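Side-chain contacts in Melibiose/raffinose/stachyose-binding protein MelE (Bacillus subtilis subsp. subtilis str. 168, PDB 4R6H), which binds melibiose, raffinose and stachyose and serves as the solute-binding component of the ABC transporter that imports these sugars: residues N73-E76 and N77-V81; E161-D164 and D165-K168; L243-I246 and D247-T250; M330-P333 and A334-K337. One frame throughout, in Å; residues are numbered along the deposited sequence. Where two conformers were deposited one is given.

Contact 1 of 4, residues N73-E76 and N77-V81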
loop_
_atom_site.group_PDB
_atom_site.type_symbol
_atom_site.label_atom_id
_atom_site.label_comp_id
_atom_site.label_asym_id
_atom_site.label_seq_id
_atom_site.Cartn_x
_atom_site.Cartn_y
_atom_site.Cartn_z
ATOM N N ASN A 73 11.173 1.845 -11.902
ATOM C CA ASN A 73 10.519 0.693 -12.534
ATOM C C ASN A 73 11.445 -0.486 -12.775
ATOM O O ASN A 73 10.970 -1.593 -12.991
ATOM C CB ASN A 73 9.863 1.109 -13.873
ATOM C CG ASN A 73 8.647 2.000 -13.686
ATOM O OD1 ASN A 73 7.929 1.913 -12.681
ATOM N ND2 ASN A 73 8.400 2.857 -14.667
ATOM N N ASP A 74 12.754 -0.251 -12.742
ATOM C CA ASP A 74 13.753 -1.311 -12.937
ATOM C C ASP A 74 14.070 -2.066 -11.634
ATOM O O ASP A 74 14.818 -3.031 -11.669
ATOM C CB ASP A 74 15.067 -0.759 -13.502
ATOM C CG ASP A 74 14.919 -0.233 -14.918
ATOM O OD1 ASP A 74 14.152 -0.846 -15.688
ATOM O OD2 ASP A 74 15.564 0.787 -15.253
ATOM N N TYR A 75 13.467 -1.659 -10.503
ATOM C CA TYR A 75 13.831 -2.243 -9.202
ATOM C C TYR A 75 13.728 -3.760 -9.172
ATOM O O TYR A 75 14.671 -4.463 -8.784
ATOM C CB TYR A 75 12.952 -1.630 -8.101
ATOM C CG TYR A 75 13.431 -1.952 -6.707
ATOM C CD1 TYR A 75 13.072 -3.128 -6.080
ATOM C CD2 TYR A 75 14.258 -1.082 -6.042
ATOM C CE1 TYR A 75 13.563 -3.448 -4.836
ATOM C CE2 TYR A 75 14.727 -1.367 -4.776
ATOM C CZ TYR A 75 14.368 -2.533 -4.162
ATOM O OH TYR A 75 14.835 -2.837 -2.888
ATOM N N GLU A 76 12.566 -4.287 -9.556
ATOM C CA GLU A 76 12.305 -5.710 -9.470
ATOM C C GLU A 76 13.277 -6.517 -10.338
ATOM O O GLU A 76 13.816 -7.526 -9.886
ATOM C CB GLU A 76 10.857 -6.037 -9.853
ATOM C CG GLU A 76 10.489 -7.495 -9.665
ATOM C CD GLU A 76 9.045 -7.781 -10.053
ATOM O OE1 GLU A 76 8.203 -6.871 -9.924
ATOM O OE2 GLU A 76 8.756 -8.912 -10.487
ATOM N N ASN A 77 13.466 -6.079 -11.574
ATOM C CA ASN A 77 14.392 -6.753 -12.476
ATOM C C ASN A 77 15.836 -6.752 -11.960
ATOM O O ASN A 77 16.533 -7.761 -11.975
ATOM C CB ASN A 77 14.323 -6.098 -13.863
ATOM C CG ASN A 77 13.040 -6.444 -14.631
ATOM O OD1 ASN A 77 12.516 -7.542 -14.518
ATOM N ND2 ASN A 77 12.539 -5.484 -15.428
ATOM N N MET A 78 16.287 -5.615 -11.458
ATOM C CA MET A 78 17.645 -5.528 -10.915
ATOM C C MET A 78 17.816 -6.402 -9.680
ATOM O O MET A 78 18.813 -7.084 -9.534
ATOM C CB MET A 78 17.994 -4.075 -10.606
ATOM C CG MET A 78 18.176 -3.253 -11.865
ATOM S SD MET A 78 18.484 -1.532 -11.489
ATOM C CE MET A 78 18.823 -0.855 -13.115
ATOM N N MET A 79 16.829 -6.417 -8.786
ATOM C CA MET A 79 16.955 -7.256 -7.598
ATOM C C MET A 79 16.882 -8.725 -7.911
ATOM O O MET A 79 17.535 -9.531 -7.254
ATOM C CB MET A 79 15.943 -6.844 -6.505
ATOM C CG MET A 79 16.282 -5.502 -5.861
ATOM S SD MET A 79 17.850 -5.493 -4.958
ATOM C CE MET A 79 17.519 -6.766 -3.740
ATOM N N ARG A 80 16.101 -9.072 -8.934
ATOM C CA ARG A 80 16.012 -10.455 -9.365
ATOM C C ARG A 80 17.382 -10.948 -9.827
ATOM O O ARG A 80 17.812 -12.040 -9.459
ATOM C CB ARG A 80 14.964 -10.615 -10.470
ATOM C CG ARG A 80 14.949 -11.999 -11.121
ATOM C CD ARG A 80 13.921 -12.095 -12.244
ATOM N NE ARG A 80 13.950 -10.976 -13.185
ATOM C CZ ARG A 80 14.792 -10.781 -14.206
ATOM N NH1 ARG A 80 15.730 -11.660 -14.548
ATOM N NH2 ARG A 80 14.649 -9.675 -14.934
ATOM N N VAL A 81 18.054 -10.123 -10.622
ATOM C CA VAL A 81 19.367 -10.475 -11.167
ATOM C C VAL A 81 20.363 -10.501 -10.011
ATOM O O VAL A 81 21.147 -11.426 -9.913
ATOM C CB VAL A 81 19.807 -9.451 -12.235
ATOM C CG1 VAL A 81 21.272 -9.635 -12.561
ATOM C CG2 VAL A 81 18.922 -9.568 -13.470
HETATM O O HOH W 1 11.676 -4.188 -12.749
#
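Three successive i to i+4 bonds wind the first turn of helix 75-84: Met78 N to Asp74 O, Met79 N to Tyr75 O and Arg80 N to Glu76 O, the last the most bent at 151°. One step earlier a water stands in, giving a hydrogen to Asn73 O and accepting from Asn77 N at 2.9 Å. On the inner side, Met79 lies alongside Tyr75, both side chains pointing the same way. Its CG sits over one face of the tyrosine ring, 3.6 Å from CE1, a CH-pi contact, while SD stands obliquely 5.1 Å from the ring centroid in a Met-aromatic contact. Beyond CG the bent chain carries SD, then CE, away from the ring. Tyr75 OH is bonded to Asp93 O, and the ring also meets His95. On the outer side Arg80 bends at chi3 (47°), and its NH2 donates to Asn77 OD1 at 3.0 Å, nearly straight, the oxygen in the guanidinium plane but approached from above the amide plane. The amphipathic turn thus pairs an apolar face of Tyr75 and Met79, packed on strand 91-92 and helix 98-102, with a polar face whose arginine is steered by a neutral amide.

Contact 2 of 4, residues E161-D164 and D165-K168; sequences ETMD and DFIK
Phe166 N, Ile167 N and Lys168 N donate in turn to Thr162 O, Met163 O and Asp164 O, opening helix 163-177 with regular i to i+4 bonds. Thr162 is the N-cap: its OG1 accepts from Asp165 N at 2.9 Å, with an N-H...O angle of 161°. A chi1 of 73° sets the hydroxyl between the backbone N and the carbonyl carbon, from where it faces the first turn and also lies 3.3 Å from Asp165 CB. Replacing Thr162 with a valine would probably leave Asp165 N without its capping acceptor and fray the first turn. The carboxylate of Asp165 reaches back in its turn, for a water donates to OD2 at 2.6 Å and accepts from Glu161 N, bridging the residue before the cap to the helix.

The inward side is apolar. Met163, bent at chi2 and chi3, touches two residues: SD meets the Phe166 ring in an edge-on Met-aromatic contact, close to its plane and 4.1 Å from CD2, and CG meets Ile167 CD1 at 4.0 Å. Phe166 packs edge-to-face with Phe184 and Phe267, and Ile167 rests on Ile234 and Met238 of helix 229-240. The helix start therefore divides its chemistry: a hydroxyl and a carboxylate-held water accept from backbone N-H groups on one side, and sulfur and hydrocarbon bury the other. Acidic Asp164 and Asp165 probably also interact favourably with the helix dipole.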
loop_
_atom_site.group_PDB
_atom_site.type_symbol
_atom_site.label_atom_id
_atom_site.label_comp_id
_atom_site.label_asym_id
_atom_site.label_seq_id
_atom_site.Cartn_x
_atom_site.Cartn_y
_atom_site.Cartn_z
ATOM N N GLU A 161 -18.955 1.489 7.372
ATOM C CA GLU A 161 -18.132 0.434 7.932
ATOM C C GLU A 161 -18.299 -0.907 7.195
ATOM O O GLU A 161 -17.562 -1.871 7.490
ATOM C CB GLU A 161 -18.458 0.228 9.421
ATOM C CG GLU A 161 -18.230 1.510 10.234
ATOM C CD GLU A 161 -18.567 1.392 11.721
ATOM O OE1 GLU A 161 -18.879 0.295 12.214
ATOM O OE2 GLU A 161 -18.535 2.438 12.393
ATOM N N THR A 162 -19.284 -0.977 6.306
ATOM C CA THR A 162 -19.566 -2.191 5.544
ATOM C C THR A 162 -19.753 -1.804 4.091
ATOM O O THR A 162 -20.089 -0.649 3.766
ATOM C CB THR A 162 -20.853 -2.906 6.022
ATOM O OG1 THR A 162 -22.012 -2.146 5.604
ATOM C CG2 THR A 162 -20.879 -3.119 7.550
ATOM N N MET A 163 -19.533 -2.774 3.199
ATOM C CA MET A 163 -19.776 -2.547 1.773
ATOM C C MET A 163 -21.207 -2.094 1.484
ATOM O O MET A 163 -21.433 -1.175 0.705
ATOM C CB MET A 163 -19.432 -3.781 0.957
ATOM C CG MET A 163 -19.657 -3.630 -0.513
ATOM S SD MET A 163 -18.489 -2.515 -1.296
ATOM C CE MET A 163 -17.162 -3.668 -1.713
ATOM N N ASP A 164 -22.157 -2.727 2.160
ATOM C CA ASP A 164 -23.561 -2.358 1.962
ATOM C C ASP A 164 -23.844 -0.919 2.396
ATOM O O ASP A 164 -24.520 -0.181 1.680
ATOM C CB ASP A 164 -24.507 -3.358 2.635
ATOM C CG ASP A 164 -24.590 -4.707 1.897
ATOM O OD1 ASP A 164 -24.191 -4.790 0.711
ATOM O OD2 ASP A 164 -25.063 -5.672 2.550
ATOM N N ASP A 165 -23.268 -0.520 3.529
ATOM C CA ASP A 165 -23.439 0.858 3.976
ATOM C C ASP A 165 -22.708 1.855 3.073
ATOM O O ASP A 165 -23.152 2.981 2.840
ATOM C CB ASP A 165 -23.003 0.996 5.415
ATOM C CG ASP A 165 -24.028 0.442 6.391
ATOM O OD1 ASP A 165 -25.187 0.196 5.983
ATOM O OD2 ASP A 165 -23.642 0.219 7.533
ATOM N N PHE A 166 -21.575 1.425 2.506
ATOM C CA PHE A 166 -20.845 2.247 1.542
ATOM C C PHE A 166 -21.696 2.531 0.295
ATOM O O PHE A 166 -21.870 3.649 -0.131
ATOM C CB PHE A 166 -19.512 1.516 1.218
ATOM C CG PHE A 166 -18.623 2.229 0.208
ATOM C CD1 PHE A 166 -18.416 3.607 0.202
ATOM C CD2 PHE A 166 -17.962 1.472 -0.751
ATOM C CE1 PHE A 166 -17.621 4.205 -0.743
ATOM C CE2 PHE A 166 -17.129 2.057 -1.672
ATOM C CZ PHE A 166 -16.962 3.432 -1.675
ATOM N N ILE A 167 -22.202 1.454 -0.305
ATOM C CA ILE A 167 -23.019 1.578 -1.509
ATOM C C ILE A 167 -24.282 2.432 -1.213
ATOM O O ILE A 167 -24.636 3.269 -2.013
ATOM C CB ILE A 167 -23.385 0.193 -2.060
ATOM C CG1 ILE A 167 -22.123 -0.502 -2.550
ATOM C CG2 ILE A 167 -24.455 0.322 -3.147
ATOM C CD1 ILE A 167 -22.382 -1.945 -2.875
ATOM N N LYS A 168 -24.875 2.225 -0.040
ATOM C CA LYS A 168 -26.030 3.044 0.354
ATOM C C LYS A 168 -25.649 4.535 0.428
ATOM O O LYS A 168 -26.353 5.409 -0.115
ATOM C CB LYS A 168 -26.591 2.565 1.670
ATOM C CG LYS A 168 -27.877 3.265 2.103
ATOM C CD LYS A 168 -28.466 2.473 3.272
ATOM C CE LYS A 168 -29.468 3.266 4.076
ATOM N NZ LYS A 168 -29.903 2.425 5.227
HETATM O O HOH W 2 -21.609 1.477 8.545
#

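Contact 3 of 4, residues L243-I246 and D247-T250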
loop_
_atom_site.group_PDB
_atom_site.type_symbol
_atom_site.label_atom_id
_atom_site.label_comp_id
_atom_site.label_asym_id
_atom_site.label_seq_id
_atom_site.Cartn_x
_atom_site.Cartn_y
_atom_site.Cartn_z
ATOM N N LEU A 243 -22.924 5.390 -9.771
ATOM C CA LEU A 243 -22.292 5.700 -8.455
ATOM C C LEU A 243 -20.806 5.976 -8.617
ATOM O O LEU A 243 -20.166 6.459 -7.692
ATOM C CB LEU A 243 -22.480 4.574 -7.507
ATOM C CG LEU A 243 -23.943 4.126 -7.350
ATOM C CD1 LEU A 243 -24.082 2.965 -6.388
ATOM C CD2 LEU A 243 -24.807 5.311 -6.959
ATOM N N ILE A 244 -20.257 5.636 -9.773
ATOM C CA ILE A 244 -18.916 6.048 -10.165
ATOM C C ILE A 244 -19.015 7.104 -11.259
ATOM O O ILE A 244 -20.110 7.373 -11.804
ATOM C CB ILE A 244 -17.988 4.837 -10.496
ATOM C CG1 ILE A 244 -18.543 4.018 -11.663
ATOM C CG2 ILE A 244 -17.781 3.962 -9.262
ATOM C CD1 ILE A 244 -17.517 3.069 -12.272
ATOM N N ASN A 245 -17.913 7.774 -11.541
ATOM C CA ASN A 245 -17.898 8.742 -12.586
ATOM C C ASN A 245 -18.202 8.125 -13.963
ATOM O O ASN A 245 -17.681 7.078 -14.328
ATOM C CB ASN A 245 -16.593 9.547 -12.637
ATOM C CG ASN A 245 -15.323 8.724 -12.435
ATOM O OD1 ASN A 245 -15.252 7.879 -11.549
ATOM N ND2 ASN A 245 -14.300 9.030 -13.208
ATOM N N ILE A 246 -19.031 8.842 -14.708
ATOM C CA ILE A 246 -19.432 8.438 -16.060
ATOM C C ILE A 246 -18.246 8.266 -16.993
ATOM O O ILE A 246 -18.264 7.368 -17.841
ATOM C CB ILE A 246 -20.483 9.445 -16.644
ATOM C CG1 ILE A 246 -21.136 8.896 -17.927
ATOM C CG2 ILE A 246 -19.872 10.801 -16.909
ATOM C CD1 ILE A 246 -21.989 7.663 -17.713
ATOM N N ASP A 247 -17.203 9.079 -16.800
ATOM C CA ASP A 247 -15.986 9.070 -17.594
ATOM C C ASP A 247 -14.872 8.214 -17.002
ATOM O O ASP A 247 -13.725 8.430 -17.312
ATOM C CB ASP A 247 -15.477 10.498 -17.843
ATOM C CG ASP A 247 -14.904 11.176 -16.576
ATOM O OD1 ASP A 247 -15.261 10.748 -15.467
ATOM O OD2 ASP A 247 -14.095 12.130 -16.735
ATOM N N ALA A 248 -15.222 7.236 -16.166
ATOM C CA ALA A 248 -14.194 6.415 -15.492
ATOM C C ALA A 248 -13.160 5.844 -16.442
ATOM O O ALA A 248 -11.956 5.949 -16.166
ATOM C CB ALA A 248 -14.812 5.326 -14.645
ATOM N N VAL A 249 -13.589 5.309 -17.586
ATOM C CA VAL A 249 -12.655 4.761 -18.572
ATOM C C VAL A 249 -11.609 5.756 -19.108
ATOM O O VAL A 249 -10.526 5.355 -19.492
ATOM C CB VAL A 249 -13.457 4.113 -19.762
ATOM C CG1 VAL A 249 -12.649 4.043 -21.054
ATOM C CG2 VAL A 249 -13.931 2.728 -19.365
ATOM N N THR A 250 -11.917 7.046 -19.138
ATOM C CA THR A 250 -10.984 8.047 -19.643
ATOM C C THR A 250 -10.422 9.007 -18.589
ATOM O O THR A 250 -9.548 9.821 -18.894
ATOM C CB THR A 250 -11.625 8.930 -20.743
ATOM O OG1 THR A 250 -12.873 9.435 -20.280
ATOM C CG2 THR A 250 -11.880 8.130 -22.011
HETATM O O HOH W 3 -16.305 5.296 -18.562
#
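Asn245 and Asp247 bring their flat ends together at a steep angle, amide and carboxylate planes 79° apart. Asn245 ND2 donates to Asp247 OD1 at 3.0 Å, with an N-H...O angle of 158°. The acceptor lies close to the amide plane, whereas the donor comes from above the carboxylate plane, 38° out of it. Both side chains set CG between their own backbone N and carbonyl carbon, and in Asp247 this torsion brings the carboxylate end back to the Asn245 amide. Beneath them runs a type I beta turn from Asn245 to Ala248, in the loop between helices 229-240 and 256-261, closed by Ala248 N donating to Asn245 O at 3.1 Å. A water bridges farther along the turn, donating to Ile246 O and accepting from Val249 N. The amide of Asn245 works at both ends, since OD1 accepts from Phe186 N just beyond strand 182-185. A leucine at Asn245 would probably leave Asp247 OD1 and Phe186 N without this partner, removing one polar tie between the turn and the end of strand 182-185. On the apolar side, Ile244 extends CD1 to 4.2 Å from Ala248 CB, and packs against Phe184 and Met238.

Contact 4 of 4, residues M330-P333 and A334-K337; sequences MARP and ANAK
Arg332 and Asn335 lie side by side, pointing the same way, with guanidinium and amide planes 28° apart. Asn335 ND2 sits 3.9 Å from both CB and CD of Arg332. A single water joins their polar ends, accepting from Arg332 NH1 at 2.9 Å, at the edge of the guanidinium and in its plane, and from Asn335 ND2 at 3.0 Å. Each group has another partner as well: Arg332 NH2 forms a salt bridge with Glu60, and Asn335 ND2 donates to Phe329 O in the preceding helix. Chi1 of -62° places the amide beside its own backbone N, directed back toward the end of helix 320-331. Arg332 holds the N-cap position of helix 333-343, and its carbonyl oxygen accepts from Ala336 N at 2.8 Å in a nearly straight bond (169°). Pro333 O similarly takes Lys337 N at 2.9 Å. Proline suits the first turn, where its lack of an N-H costs no helical bond. Lys337 NZ forms a salt bridge with Glu341 one turn on. The junction between the helices is thus joined by backbone bonds and by a water shared between a guanidinium and an amide, while Arg332 and Lys337 each have a glutamate partner, probably offsetting their charge.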
loop_
_atom_site.group_PDB
_atom_site.type_symbol
_atom_site.label_atom_id
_atom_site.label_comp_id
_atom_site.label_asym_id
_atom_site.label_seq_id
_atom_site.Cartn_x
_atom_site.Cartn_y
_atom_site.Cartn_z
ATOM N N MET A 330 18.947 5.305 11.245
ATOM C CA MET A 330 17.625 5.656 10.710
ATOM C C MET A 330 16.496 5.530 11.753
ATOM O O MET A 330 15.509 6.291 11.706
ATOM C CB MET A 330 17.317 4.787 9.490
ATOM C CG MET A 330 18.145 5.146 8.269
ATOM S SD MET A 330 17.922 6.779 7.576
ATOM C CE MET A 330 16.256 6.670 6.910
ATOM N N ALA A 331 16.680 4.612 12.707
ATOM C CA ALA A 331 15.692 4.324 13.753
ATOM C C ALA A 331 15.722 5.315 14.910
ATOM O O ALA A 331 14.804 5.311 15.742
ATOM C CB ALA A 331 15.881 2.912 14.290
ATOM N N ARG A 332 16.753 6.129 15.005
ATOM C CA ARG A 332 16.774 7.188 16.047
ATOM C C ARG A 332 15.502 8.047 15.854
ATOM O O ARG A 332 15.183 8.423 14.734
ATOM C CB ARG A 332 18.010 8.052 15.909
ATOM C CG ARG A 332 19.298 7.313 16.175
ATOM C CD ARG A 332 20.441 8.304 16.024
ATOM N NE ARG A 332 21.713 7.615 16.138
ATOM C CZ ARG A 332 22.887 8.126 15.794
ATOM N NH1 ARG A 332 22.989 9.353 15.348
ATOM N NH2 ARG A 332 23.992 7.394 15.981
ATOM N N PRO A 333 14.806 8.399 16.938
ATOM C CA PRO A 333 13.505 9.054 16.752
ATOM C C PRO A 333 13.489 10.314 15.877
ATOM O O PRO A 333 12.594 10.472 15.056
ATOM C CB PRO A 333 13.083 9.407 18.184
ATOM C CG PRO A 333 13.796 8.413 19.041
ATOM C CD PRO A 333 15.085 8.060 18.340
ATOM N N ALA A 334 14.455 11.211 15.994
ATOM C CA ALA A 334 14.427 12.398 15.167
ATOM C C ALA A 334 14.567 12.049 13.714
ATOM O O ALA A 334 13.895 12.637 12.861
ATOM C CB ALA A 334 15.510 13.397 15.549
ATOM N N ASN A 335 15.455 11.084 13.412
ATOM C CA ASN A 335 15.622 10.647 12.027
ATOM C C ASN A 335 14.401 9.894 11.481
ATOM O O ASN A 335 13.974 10.112 10.335
ATOM C CB ASN A 335 16.871 9.792 11.884
ATOM C CG ASN A 335 18.144 10.564 12.226
ATOM O OD1 ASN A 335 18.186 11.777 12.073
ATOM N ND2 ASN A 335 19.176 9.867 12.652
ATOM N N ALA A 336 13.844 9.029 12.293
ATOM C CA ALA A 336 12.663 8.266 11.869
ATOM C C ALA A 336 11.491 9.179 11.647
ATOM O O ALA A 336 10.727 8.982 10.703
ATOM C CB ALA A 336 12.320 7.193 12.874
ATOM N N LYS A 337 11.365 10.217 12.466
ATOM C CA LYS A 337 10.273 11.183 12.288
ATOM C C LYS A 337 10.431 11.947 10.982
ATOM O O LYS A 337 9.487 12.092 10.181
ATOM C CB LYS A 337 10.218 12.144 13.493
ATOM C CG LYS A 337 9.103 13.181 13.452
ATOM C CD LYS A 337 9.148 14.007 14.730
ATOM C CE LYS A 337 7.998 14.986 14.843
ATOM N NZ LYS A 337 8.099 16.116 13.892
HETATM O O HOH W 4 21.087 11.356 14.396
#

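How the contacts relate
Every contact is local and closes no more than a turn; along the chain the four stand in series, none crossing or enclosing another. Contact 1 starts helix 75-84, just after strand 64-69. Contact 2 starts helix 163-177, about 40 Å away between centres and across the chain's centre. Contact 3 shapes the loop following helix 229-240 and touches contact 2: Ile167 CG2 meets Leu243 CD1 at 4.2 Å, while Phe184 and Met238 pack against both. Contact 4 joins helix 320-331 to helix 333-343, with helix 44-60 beside it, and lies opposite contacts 2 and 3 across the centre. Its nearest atoms are about 14 Å from contact 1.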